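Local atomic coordinates of ArtJ (Geobacillus stearothermophilus, PDB entry 2PVU), a protein that binds arginine, lysine and histidine for an ABC transport system, probably handing them to the transporter Art(MP)2. Residues A[61-66]-A[82-87]; A[141-146]-A[218-223]; A[252-257]-A[263-268]. All coordinates share one frame; numbering follows the deposited sequence.

Interaction 1 of 3, residues A[61-66]-A[82-87]; sequences GKIVGF and YELKNI
Leu-84 is the first residue of 82-87 to meet Ile-63, and does so with one branch: its CD2 methyl lies 3.9 Å from CG2 of Ile-63. The next touch is on backbone, where CD1 of Ile-63 comes to 3.9 Å from the carbonyl O of Leu-84. At Lys-85 the chain offers Ile-63 little but main chain, and the side chain turns to the other side, where NZ closes a salt bridge of 2.8 Å on Glu-83 OE1. Asn-86 brings its CB to 3.8 Å from CD1 of Ile-63, while the same methyl is 3.6 Å from the Asn-86 backbone N. Ile-63 spans both partners because CG2 and CG1 diverge: with chi1 at -58° CG1 sits beside the backbone N, and the extended second torsion (168°) carries CD1 on to Asn-86. The amide of Asn-86 takes no part; its OD1 accepts a hydrogen bond from Ala-50 N. Strands 62-64 and 82-86 run nearly perpendicular, at 96°, and from 61-66 Ile-63 alone reaches across; Met-58 of strand 57-59 and Val-68 of helix 66-78 also touch Ile-63, while Leu-71 of that helix packs on Leu-84. Here the 57-59/62-64 hairpin rests on the edge strand of a parallel sheet ordered 2-1-3, with helix 66-78 linking strand 44-48 to 82-86 in a beta-alpha-beta unit, as in type II periplasmic binding proteins.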
loop_
_atom_site.group_PDB
_atom_site.type_symbol
_atom_site.label_atom_id
_atom_site.label_comp_id
_atom_site.label_asym_id
_atom_site.label_seq_id
_atom_site.Cartn_x
_atom_site.Cartn_y
_atom_site.Cartn_z
ATOM N N GLY A 61 3.627 19.713 3.043
ATOM C CA GLY A 61 3.211 19.532 4.435
ATOM C C GLY A 61 1.860 18.858 4.631
ATOM O O GLY A 61 1.389 18.739 5.771
ATOM N N LYS A 62 1.219 18.437 3.540
ATOM C CA LYS A 62 -0.100 17.804 3.608
ATOM C C LYS A 62 0.087 16.368 3.188
ATOM O O LYS A 62 1.013 16.080 2.429
ATOM C CB LYS A 62 -1.095 18.439 2.632
ATOM C CG LYS A 62 -1.479 19.931 2.814
ATOM C CD LYS A 62 -0.948 20.636 4.075
ATOM C CE LYS A 62 -1.962 20.645 5.213
ATOM N NZ LYS A 62 -2.174 22.065 5.656
ATOM N N ILE A 63 -0.789 15.481 3.652
ATOM C CA ILE A 63 -0.793 14.078 3.209
ATOM C C ILE A 63 -1.766 14.001 2.036
ATOM O O ILE A 63 -2.928 14.392 2.174
ATOM C CB ILE A 63 -1.269 13.093 4.338
ATOM C CG1 ILE A 63 -0.369 13.209 5.587
ATOM C CG2 ILE A 63 -1.279 11.654 3.839
ATOM C CD1 ILE A 63 -0.960 12.486 6.854
ATOM N N VAL A 64 -1.288 13.535 0.881
ATOM C CA VAL A 64 -2.130 13.456 -0.339
ATOM C C VAL A 64 -2.085 12.046 -0.923
ATOM O O VAL A 64 -1.203 11.253 -0.564
ATOM C CB VAL A 64 -1.680 14.503 -1.407
ATOM C CG1 VAL A 64 -1.819 15.916 -0.847
ATOM C CG2 VAL A 64 -0.235 14.232 -1.897
ATOM N N GLY A 65 -3.017 11.736 -1.825
ATOM C CA GLY A 65 -2.926 10.506 -2.571
ATOM C C GLY A 65 -4.261 9.808 -2.744
ATOM O O GLY A 65 -5.331 10.293 -2.252
ATOM N N PHE A 66 -4.212 8.706 -3.486
ATOM C CA PHE A 66 -5.443 7.980 -3.771
ATOM C C PHE A 66 -6.151 7.502 -2.487
ATOM O O PHE A 66 -7.391 7.630 -2.338
ATOM C CB PHE A 66 -5.135 6.793 -4.685
ATOM C CG PHE A 66 -6.308 5.880 -4.905
ATOM C CD1 PHE A 66 -7.192 6.120 -5.938
ATOM C CD2 PHE A 66 -6.534 4.773 -4.043
ATOM C CE1 PHE A 66 -8.341 5.292 -6.162
ATOM C CE2 PHE A 66 -7.675 3.918 -4.250
ATOM C CZ PHE A 66 -8.565 4.165 -5.308
ATOM N N TYR A 82 -13.117 12.396 11.346
ATOM C CA TYR A 82 -11.842 11.695 11.412
ATOM C C TYR A 82 -10.639 12.631 11.250
ATOM O O TYR A 82 -10.770 13.823 10.837
ATOM C CB TYR A 82 -11.794 10.551 10.356
ATOM C CG TYR A 82 -11.492 11.061 8.978
ATOM C CD1 TYR A 82 -10.199 10.990 8.449
ATOM C CD2 TYR A 82 -12.500 11.660 8.201
ATOM C CE1 TYR A 82 -9.922 11.505 7.182
ATOM C CE2 TYR A 82 -12.234 12.161 6.927
ATOM C CZ TYR A 82 -10.943 12.086 6.436
ATOM O OH TYR A 82 -10.653 12.606 5.193
ATOM N N GLU A 83 -9.479 12.098 11.624
ATOM C CA GLU A 83 -8.186 12.756 11.468
ATOM C C GLU A 83 -7.294 11.719 10.837
ATOM O O GLU A 83 -7.339 10.534 11.220
ATOM C CB GLU A 83 -7.593 13.095 12.831
ATOM C CG GLU A 83 -8.362 14.173 13.601
ATOM C CD GLU A 83 -7.745 14.453 14.975
ATOM O OE1 GLU A 83 -6.577 14.046 15.164
ATOM O OE2 GLU A 83 -8.431 15.058 15.848
ATOM N N LEU A 84 -6.485 12.149 9.870
ATOM C CA LEU A 84 -5.518 11.246 9.235
ATOM C C LEU A 84 -4.098 11.626 9.681
ATOM O O LEU A 84 -3.707 12.788 9.559
ATOM C CB LEU A 84 -5.644 11.285 7.703
ATOM C CG LEU A 84 -4.605 10.453 6.967
ATOM C CD1 LEU A 84 -4.767 8.915 7.303
ATOM C CD2 LEU A 84 -4.739 10.722 5.483
ATOM N N LYS A 85 -3.374 10.661 10.237
ATOM C CA LYS A 85 -2.043 10.900 10.815
ATOM C C LYS A 85 -0.965 10.043 10.155
ATOM O O LYS A 85 -1.129 8.817 10.009
ATOM C CB LYS A 85 -2.070 10.642 12.323
ATOM C CG LYS A 85 -2.732 11.833 13.111
ATOM C CD LYS A 85 -3.023 11.493 14.549
ATOM C CE LYS A 85 -2.945 12.731 15.456
ATOM N NZ LYS A 85 -3.809 13.893 14.994
ATOM N N ASN A 86 0.165 10.672 9.795
ATOM C CA ASN A 86 1.271 9.895 9.248
ATOM C C ASN A 86 2.076 9.337 10.399
ATOM O O ASN A 86 2.920 10.040 11.004
ATOM C CB ASN A 86 2.131 10.762 8.320
ATOM C CG ASN A 86 3.371 10.048 7.797
ATOM O OD1 ASN A 86 3.405 8.830 7.670
ATOM N ND2 ASN A 86 4.420 10.828 7.512
ATOM N N ILE A 87 1.824 8.088 10.742
ATOM C CA ILE A 87 2.539 7.517 11.860
ATOM C C ILE A 87 3.628 6.536 11.508
ATOM O O ILE A 87 4.413 6.137 12.396
ATOM C CB ILE A 87 1.602 6.934 12.924
ATOM C CG1 ILE A 87 0.652 5.920 12.308
ATOM C CG2 ILE A 87 0.851 8.096 13.628
ATOM C CD1 ILE A 87 -0.168 5.138 13.372
#

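Interaction 2 of 3, residues A[141-146]-A[218-223]; sequences NALDLK and PKNFAS
Two connecting loops of the lobe built on the mixed sheet come together here, Ala-142 and Leu-143 of a short 3-10 turn after strand 125-134 meeting Asn-220 and Phe-221 of the loop that leads into strand 224-231. Ala-142 is the middle of the contact. Its single methyl is shared by two residues: CB lies 3.9 Å from CB of Asn-220, and it is equally far, 3.9 Å, from CZ at the end of the Phe-221 ring. The ring reaches it because CG of Phe-221 swings beside the backbone N (chi1 -63°), and the methyl approaches obliquely. The ring also touches Thr-128 and Ile-131 of strand 125-134 and Ala-161 of helix 157-166. Further out, Leu-143 and Asn-220 cross at about a right angle. CG of Leu-143 is 3.8 Å from ND2 of Asn-220, and its CD2 is 4.0 Å from OD1 of the same amide, so an isobutyl group covers part of a polar head. That head is engaged elsewhere: ND2 donates to OD2 of Asp-217, and OD1 of Asn-220 receives a weak hydrogen bond of 3.1 Å from NZ of Lys-219. The same Asp-217 oxygen also accepts the backbone N of Ala-142, so one carboxylate ties the start of the turn to the Asn-220 amide. Within the turn, the backbone N of Leu-145 donates to O of Ala-142 at 3.0 Å. The contact itself is therefore purely van der Waals, while a carboxylate just before Pro-218 supplies the polar tie between the loops and probably fixes how the Asn-220 amide is turned.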
loop_
_atom_site.group_PDB
_atom_site.type_symbol
_atom_site.label_atom_id
_atom_site.label_comp_id
_atom_site.label_asym_id
_atom_site.label_seq_id
_atom_site.Cartn_x
_atom_site.Cartn_y
_atom_site.Cartn_z
ATOM N N ASN A 141 12.941 -12.038 -14.571
ATOM C CA ASN A 141 11.856 -12.612 -13.765
ATOM C C ASN A 141 12.370 -12.743 -12.347
ATOM O O ASN A 141 13.561 -12.443 -12.092
ATOM C CB ASN A 141 11.445 -13.970 -14.334
ATOM C CG ASN A 141 12.584 -14.936 -14.362
ATOM O OD1 ASN A 141 13.160 -15.239 -13.325
ATOM N ND2 ASN A 141 12.935 -15.420 -15.548
ATOM N N ALA A 142 11.506 -13.170 -11.423
ATOM C CA ALA A 142 11.863 -13.181 -9.990
ATOM C C ALA A 142 12.979 -14.152 -9.703
ATOM O O ALA A 142 13.806 -13.906 -8.840
ATOM C CB ALA A 142 10.664 -13.510 -9.113
ATOM N N LEU A 143 12.998 -15.257 -10.435
ATOM C CA LEU A 143 14.018 -16.272 -10.223
ATOM C C LEU A 143 15.415 -15.769 -10.557
ATOM O O LEU A 143 16.390 -16.296 -10.045
ATOM C CB LEU A 143 13.683 -17.546 -10.989
ATOM C CG LEU A 143 12.263 -18.092 -10.718
ATOM C CD1 LEU A 143 12.124 -19.408 -11.438
ATOM C CD2 LEU A 143 11.918 -18.228 -9.224
ATOM N N ASP A 144 15.520 -14.725 -11.381
ATOM C CA ASP A 144 16.848 -14.153 -11.687
ATOM C C ASP A 144 17.437 -13.345 -10.524
ATOM O O ASP A 144 18.570 -12.898 -10.624
ATOM C CB ASP A 144 16.812 -13.248 -12.925
ATOM C CG ASP A 144 16.561 -14.007 -14.194
ATOM O OD1 ASP A 144 16.853 -15.228 -14.239
ATOM O OD2 ASP A 144 16.111 -13.351 -15.159
ATOM N N LEU A 145 16.661 -13.150 -9.449
ATOM C CA LEU A 145 17.128 -12.446 -8.262
ATOM C C LEU A 145 17.860 -13.377 -7.303
ATOM O O LEU A 145 18.333 -12.945 -6.244
ATOM C CB LEU A 145 15.960 -11.779 -7.517
ATOM C CG LEU A 145 15.159 -10.681 -8.228
ATOM C CD1 LEU A 145 13.976 -10.302 -7.358
ATOM C CD2 LEU A 145 16.001 -9.458 -8.554
ATOM N N LYS A 146 17.942 -14.655 -7.658
ATOM C CA LYS A 146 18.711 -15.599 -6.872
ATOM C C LYS A 146 20.161 -15.124 -6.684
ATOM O O LYS A 146 20.867 -14.802 -7.662
ATOM C CB LYS A 146 18.678 -16.955 -7.560
ATOM C CG LYS A 146 19.552 -18.003 -6.935
ATOM C CD LYS A 146 18.812 -18.830 -5.914
ATOM C CE LYS A 146 19.658 -20.046 -5.515
ATOM N NZ LYS A 146 19.469 -20.337 -4.046
ATOM N N PRO A 218 3.952 -12.399 -13.364
ATOM C CA PRO A 218 2.693 -13.028 -12.943
ATOM C C PRO A 218 2.839 -14.505 -12.542
ATOM O O PRO A 218 1.956 -15.060 -11.860
ATOM C CB PRO A 218 1.810 -12.896 -14.188
ATOM C CG PRO A 218 2.774 -12.742 -15.324
ATOM C CD PRO A 218 3.872 -11.902 -14.739
ATOM N N LYS A 219 3.908 -15.169 -12.980
ATOM C CA LYS A 219 4.085 -16.574 -12.581
ATOM C C LYS A 219 4.507 -16.713 -11.120
ATOM O O LYS A 219 4.164 -17.693 -10.461
ATOM C CB LYS A 219 5.046 -17.332 -13.513
ATOM C CG LYS A 219 5.082 -18.825 -13.232
ATOM C CD LYS A 219 6.278 -19.511 -13.897
ATOM C CE LYS A 219 6.902 -20.584 -12.982
ATOM N NZ LYS A 219 7.649 -19.986 -11.803
ATOM N N ASN A 220 5.208 -15.709 -10.593
ATOM C CA ASN A 220 5.803 -15.809 -9.263
ATOM C C ASN A 220 5.155 -14.899 -8.219
ATOM O O ASN A 220 5.368 -15.090 -7.015
ATOM C CB ASN A 220 7.328 -15.554 -9.344
ATOM C CG ASN A 220 8.077 -16.728 -9.999
ATOM O OD1 ASN A 220 7.961 -17.863 -9.545
ATOM N ND2 ASN A 220 8.831 -16.457 -11.063
ATOM N N PHE A 221 4.402 -13.895 -8.655
ATOM C CA PHE A 221 3.761 -12.981 -7.715
ATOM C C PHE A 221 2.238 -13.101 -7.818
ATOM O O PHE A 221 1.683 -13.054 -8.924
ATOM C CB PHE A 221 4.187 -11.533 -7.993
ATOM C CG PHE A 221 5.668 -11.287 -7.813
ATOM C CD1 PHE A 221 6.294 -11.579 -6.596
ATOM C CD2 PHE A 221 6.427 -10.749 -8.844
ATOM C CE1 PHE A 221 7.680 -11.323 -6.412
ATOM C CE2 PHE A 221 7.779 -10.479 -8.677
ATOM C CZ PHE A 221 8.409 -10.753 -7.451
ATOM N N ALA A 222 1.603 -13.207 -6.649
ATOM C CA ALA A 222 0.159 -13.398 -6.486
ATOM C C ALA A 222 -0.633 -12.087 -6.651
ATOM O O ALA A 222 -0.104 -11.027 -6.465
ATOM C CB ALA A 222 -0.103 -13.950 -5.093
ATOM N N SER A 223 -1.914 -12.209 -6.986
ATOM C CA SER A 223 -2.868 -11.102 -6.922
ATOM C C SER A 223 -3.038 -10.694 -5.479
ATOM O O SER A 223 -3.060 -11.548 -4.581
ATOM C CB SER A 223 -4.205 -11.564 -7.504
ATOM O OG SER A 223 -3.956 -11.842 -8.867
#

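Interaction 3 of 3, residues A[252-257]-A[263-268]; sequences KYTEIY and KEPKLD. With SO4 (sulfate ion), chain C; SO4 (sulfate ion), chain B.
Tyr-257 meets Pro-265 almost from its root. CG stands anti to the backbone N (chi1 -171°), which throws the ring off helix 252-261 toward the returning tail. At CB the neighbour is already CD of Pro-265, and at CG it is CB of the proline, which lies over the ring centre, 3.8 Å from the centroid and 12° off the normal: a CH-pi contact on one face. Along one edge, CD2 comes 3.1 Å from the carbonyl O of Lys-263. At the tip, OH lies 3.6 Å from CE of Lys-263. One turn back along the helix, Thr-254 sets its CB 3.7 Å from CD of Pro-265, and Leu-267 CD2 lies 3.6 Å from CD2 of Tyr-253, whose OH bonds to O of Tyr-124. An alanine in place of Tyr-257 would probably leave the proline ring without its aromatic floor and open a gap beside the Lys-263 carbonyl. Past the proline, the backbone N of Lys-266 donates to O3 of the chain C sulfate, 3.0 Å and nearly straight at 170°, though that ion's exact placing against the Tyr-257 ring is doubtful, and NZ holds O3 of the chain B sulfate; both ions probably come from the crystallisation liquor. The tail is thus held on the helix mainly by apolar and CH-pi packing, and the buried Lys-263 O, which has no hydrogen-bond partner in the model, lies against the C-H edge of the Tyr-257 ring.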
loop_
_atom_site.group_PDB
_atom_site.type_symbol
_atom_site.label_atom_id
_atom_site.label_comp_id
_atom_site.label_asym_id
_atom_site.label_seq_id
_atom_site.Cartn_x
_atom_site.Cartn_y
_atom_site.Cartn_z
ATOM N N LYS A 252 -18.082 7.893 -7.452
ATOM C CA LYS A 252 -17.042 8.686 -6.773
ATOM C C LYS A 252 -15.744 7.911 -6.761
ATOM O O LYS A 252 -14.677 8.492 -6.940
ATOM C CB LYS A 252 -17.494 9.065 -5.345
ATOM C CG LYS A 252 -16.455 9.889 -4.542
ATOM C CD LYS A 252 -16.425 11.339 -5.046
ATOM C CE LYS A 252 -15.299 12.131 -4.370
ATOM N NZ LYS A 252 -15.321 13.549 -4.831
ATOM N N TYR A 253 -15.826 6.598 -6.535
ATOM C CA TYR A 253 -14.613 5.771 -6.592
ATOM C C TYR A 253 -13.952 5.935 -7.960
ATOM O O TYR A 253 -12.739 6.181 -8.044
ATOM C CB TYR A 253 -14.935 4.287 -6.372
ATOM C CG TYR A 253 -13.704 3.393 -6.461
ATOM C CD1 TYR A 253 -13.050 2.968 -5.301
ATOM C CD2 TYR A 253 -13.206 2.952 -7.699
ATOM C CE1 TYR A 253 -11.939 2.106 -5.366
ATOM C CE2 TYR A 253 -12.067 2.103 -7.767
ATOM C CZ TYR A 253 -11.448 1.682 -6.601
ATOM O OH TYR A 253 -10.320 0.863 -6.653
ATOM N N THR A 254 -14.712 5.803 -9.037
ATOM C CA THR A 254 -14.059 5.975 -10.341
ATOM C C THR A 254 -13.526 7.367 -10.649
ATOM O O THR A 254 -12.486 7.467 -11.321
ATOM C CB THR A 254 -14.719 5.260 -11.537
ATOM O OG1 THR A 254 -15.077 6.173 -12.599
ATOM C CG2 THR A 254 -15.786 4.372 -11.119
ATOM N N GLU A 255 -14.191 8.417 -10.154
ATOM C CA GLU A 255 -13.642 9.789 -10.277
ATOM C C GLU A 255 -12.268 9.880 -9.599
ATOM O O GLU A 255 -11.319 10.395 -10.200
ATOM C CB GLU A 255 -14.559 10.860 -9.678
ATOM C CG GLU A 255 -15.924 11.035 -10.315
ATOM C CD GLU A 255 -16.863 11.880 -9.419
ATOM O OE1 GLU A 255 -16.350 12.557 -8.470
ATOM O OE2 GLU A 255 -18.105 11.864 -9.652
ATOM N N ILE A 256 -12.170 9.391 -8.358
ATOM C CA ILE A 256 -10.901 9.362 -7.619
ATOM C C ILE A 256 -9.855 8.510 -8.356
ATOM O O ILE A 256 -8.704 8.934 -8.520
ATOM C CB ILE A 256 -11.077 8.841 -6.177
ATOM C CG1 ILE A 256 -12.063 9.745 -5.420
ATOM C CG2 ILE A 256 -9.699 8.837 -5.474
ATOM C CD1 ILE A 256 -12.583 9.151 -4.087
ATOM N N TYR A 257 -10.255 7.312 -8.784
ATOM C CA TYR A 257 -9.357 6.417 -9.528
ATOM C C TYR A 257 -8.798 7.095 -10.784
ATOM O O TYR A 257 -7.603 7.025 -11.089
ATOM C CB TYR A 257 -10.074 5.115 -9.914
ATOM C CG TYR A 257 -9.115 4.112 -10.484
ATOM C CD1 TYR A 257 -8.442 3.189 -9.644
ATOM C CD2 TYR A 257 -8.822 4.101 -11.853
ATOM C CE1 TYR A 257 -7.534 2.277 -10.192
ATOM C CE2 TYR A 257 -7.905 3.222 -12.395
ATOM C CZ TYR A 257 -7.294 2.295 -11.576
ATOM O OH TYR A 257 -6.396 1.436 -12.171
ATOM N N LYS A 263 -7.113 6.510 -16.030
ATOM C CA LYS A 263 -7.848 5.504 -16.797
ATOM C C LYS A 263 -8.999 5.014 -15.929
ATOM O O LYS A 263 -9.026 5.309 -14.741
ATOM C CB LYS A 263 -6.926 4.339 -17.170
ATOM C CG LYS A 263 -6.314 3.588 -15.974
ATOM C CD LYS A 263 -5.319 2.583 -16.492
ATOM C CE LYS A 263 -4.752 1.748 -15.366
ATOM N NZ LYS A 263 -3.485 1.112 -15.873
ATOM N N GLU A 264 -9.947 4.291 -16.534
ATOM C CA GLU A 264 -11.067 3.681 -15.791
ATOM C C GLU A 264 -10.629 2.467 -14.967
ATOM O O GLU A 264 -9.767 1.700 -15.399
ATOM C CB GLU A 264 -12.191 3.271 -16.752
ATOM C CG GLU A 264 -12.671 4.387 -17.666
ATOM C CD GLU A 264 -13.558 5.422 -16.970
ATOM O OE1 GLU A 264 -14.098 5.149 -15.872
ATOM O OE2 GLU A 264 -13.725 6.522 -17.545
ATOM N N PRO A 265 -11.196 2.296 -13.760
ATOM C CA PRO A 265 -10.881 1.067 -13.013
ATOM C C PRO A 265 -11.661 -0.119 -13.588
ATOM O O PRO A 265 -12.598 0.080 -14.365
ATOM C CB PRO A 265 -11.409 1.370 -11.615
ATOM C CG PRO A 265 -12.620 2.257 -11.894
ATOM C CD PRO A 265 -12.088 3.184 -12.997
ATOM N N LYS A 266 -11.278 -1.334 -13.206
ATOM C CA LYS A 266 -12.090 -2.511 -13.526
ATOM C C LYS A 266 -12.771 -2.915 -12.234
ATOM O O LYS A 266 -12.195 -3.652 -11.418
ATOM C CB LYS A 266 -11.223 -3.637 -14.101
ATOM C CG LYS A 266 -10.732 -3.297 -15.539
ATOM C CD LYS A 266 -9.837 -4.380 -16.103
ATOM C CE LYS A 266 -9.617 -4.234 -17.597
ATOM N NZ LYS A 266 -8.553 -5.204 -17.976
ATOM N N LEU A 267 -13.967 -2.363 -12.014
ATOM C CA LEU A 267 -14.654 -2.566 -10.719
ATOM C C LEU A 267 -14.971 -4.032 -10.441
ATOM O O LEU A 267 -15.179 -4.394 -9.294
ATOM C CB LEU A 267 -15.930 -1.694 -10.604
ATOM C CG LEU A 267 -15.768 -0.171 -10.747
ATOM C CD1 LEU A 267 -17.120 0.542 -10.821
ATOM C CD2 LEU A 267 -14.905 0.399 -9.607
ATOM N N ASP A 268 -15.042 -4.874 -11.486
ATOM C CA ASP A 268 -15.309 -6.301 -11.243
ATOM C C ASP A 268 -14.192 -6.984 -10.427
ATOM O O ASP A 268 -14.413 -8.072 -9.880
ATOM C CB ASP A 268 -15.626 -7.088 -12.538
ATOM C CG ASP A 268 -14.480 -7.080 -13.570
ATOM O OD1 ASP A 268 -13.355 -6.621 -13.269
ATOM O OD2 ASP A 268 -14.746 -7.564 -14.706
HETATM S S SO4 C . -8.517 -1.555 -9.978
HETATM O O1 SO4 C . -8.131 -0.158 -9.858
HETATM O O2 SO4 C . -7.266 -2.294 -9.588
HETATM O O3 SO4 C . -8.929 -1.754 -11.395
HETATM O O4 SO4 C . -9.644 -1.813 -9.036
HETATM S S SO4 B . -8.174 -8.001 -15.725
HETATM O O1 SO4 B . -6.995 -7.162 -15.912
HETATM O O2 SO4 B . -7.793 -9.410 -15.650
HETATM O O3 SO4 B . -9.077 -7.783 -16.863
HETATM O O4 SO4 B . -8.810 -7.630 -14.458
#

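Interactions 1 and 3 belong to the same neighbourhood: Phe-66, ending 61-66, packs with its ring atom CE1 3.7 Å from CA of Tyr-257, and its helix 66-78 also backs Ile-256 and Tyr-253. Interaction 2 sits apart, on the far side of the chain's centre from interaction 1, with about 11 Å between its nearest atoms and those of interaction 3. The first is a surface contact of aliphatic groups with backbone; the second and third are partly buried, with two buried residues each, and use an aromatic ring. A neighbouring aspartate ties the loops of interaction 2, whereas the sulfates by interaction 3 bind Lys-266 and probably came from the crystallisation liquor.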